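Local coordinates for periplasmic binding protein/LacI transcriptional regulator (Brachyspira murdochii, PDB 4KQC) that probably binds a sugar or related small solute as the periplasmic receptor of an ABC transporter, at residues S94-P98 and D99-G103. Residues are numbered along the deposited sequence; the frame is centred on the assembly and turned at random.
Sequences SGILP and DQAQG
Asp99 bends back beside Leu97: its CG sits between its own backbone N and carbonyl carbon (chi1 73°), which puts OD1 4.0 Å from Leu97 CB. Between the two, Pro98 directs its ring away from the following residues, though its CB stays 3.1 Å from Asp99 N. Leu97 turns its carbonyl to the backbone of Gln100, and Gln100 N donates to Leu97 O at 2.8 Å. One residue further on, Ala101 N reaches Pro98 O in a longer bond of 3.3 Å, its N-H nearly straight (163°). These two consecutive i to i+3 bonds form two overlapping type I beta turns, 97-100 and 98-101, in the loop between the parallel strands 89-92 and 105-110. The loop lies at the surface of one of the two alpha/beta lobes of this periplasmic binding protein fold. The side chains of Leu97 and Gln100 cross on one flank of the turns, Leu97 CD1 lying 3.7 Å from Gln100 NE2. The amide of buried Gln100 is fixed at both ends, with OE1 taking the N-H of Phe75 and NE2 bonding to Gly73 O. With CG1 beside the backbone N (chi1 -70°), Ile96 leaves CG2 anti to that N and 4.0 Å from Ala101 CB; the end of the side chain leads away from the turns, and Ile96 also packs on Ile79 of helix 76-84. A water accepts a hydrogen bond from Gln102 N at 2.7 Å and donates one to Pro98 O.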
# COMPACT_ATOMS: atom_id res chain seq x y z
N SER A 94 6.64 1.12 4.53
CA SER A 94 5.95 1.76 5.63
C SER A 94 6.89 2.21 6.75
O SER A 94 6.44 2.95 7.68
CB SER A 94 4.84 0.85 6.15
OG SER A 94 5.36 -0.42 6.38
N GLY A 95 8.15 1.73 6.74
CA GLY A 95 9.17 2.25 7.64
C GLY A 95 8.86 1.97 9.09
O GLY A 95 8.47 0.86 9.43
N ILE A 96 9.10 2.95 9.94
CA ILE A 96 8.96 2.81 11.39
C ILE A 96 7.72 3.65 11.76
O ILE A 96 7.59 4.80 11.29
CB ILE A 96 10.16 3.42 12.12
CG1 ILE A 96 11.43 2.61 11.93
CG2 ILE A 96 9.91 3.49 13.62
CD1 ILE A 96 12.20 2.89 10.70
N LEU A 97 6.84 3.12 12.57
CA LEU A 97 5.65 3.93 12.95
C LEU A 97 6.12 5.16 13.66
O LEU A 97 7.01 5.10 14.48
CB LEU A 97 4.73 3.19 13.91
CG LEU A 97 3.81 2.11 13.41
CD1 LEU A 97 3.06 1.52 14.63
CD2 LEU A 97 2.85 2.59 12.35
N PRO A 98 5.49 6.33 13.39
CA PRO A 98 6.02 7.56 13.92
C PRO A 98 6.13 7.61 15.43
O PRO A 98 7.08 8.17 15.99
CB PRO A 98 5.00 8.61 13.40
CG PRO A 98 4.53 8.03 12.13
CD PRO A 98 4.44 6.55 12.37
N ASP A 99 5.16 7.03 16.12
CA ASP A 99 5.20 6.99 17.57
C ASP A 99 6.21 6.02 18.16
O ASP A 99 6.33 5.92 19.40
CB ASP A 99 3.75 6.81 18.18
CG ASP A 99 3.16 5.39 18.00
OD1 ASP A 99 3.87 4.44 17.62
OD2 ASP A 99 1.96 5.25 18.28
N GLN A 100 6.94 5.31 17.31
CA GLN A 100 8.03 4.43 17.75
C GLN A 100 9.40 5.00 17.41
O GLN A 100 10.41 4.43 17.82
CB GLN A 100 7.92 3.04 17.13
CG GLN A 100 6.66 2.31 17.56
CD GLN A 100 6.60 0.85 17.16
OE1 GLN A 100 7.60 0.25 16.78
NE2 GLN A 100 5.40 0.29 17.19
N ALA A 101 9.46 6.01 16.55
CA ALA A 101 10.73 6.38 15.97
C ALA A 101 11.72 7.05 16.92
O ALA A 101 12.94 7.03 16.67
CB ALA A 101 10.48 7.31 14.76
N GLN A 102 11.24 7.68 17.99
CA GLN A 102 12.11 8.24 19.01
C GLN A 102 13.21 9.19 18.50
O GLN A 102 14.31 9.26 19.06
CB GLN A 102 12.72 7.07 19.83
CG GLN A 102 11.71 6.24 20.61
CD GLN A 102 12.29 4.90 21.11
OE1 GLN A 102 13.03 4.85 22.08
NE2 GLN A 102 11.99 3.84 20.42
N GLY A 103 12.91 9.95 17.43
CA GLY A 103 13.89 10.86 16.90
C GLY A 103 15.04 10.23 16.19
O GLY A 103 16.03 10.92 16.00
O HOH W 1 7.32 0.50 13.88
O HOH W 2 8.75 8.42 18.78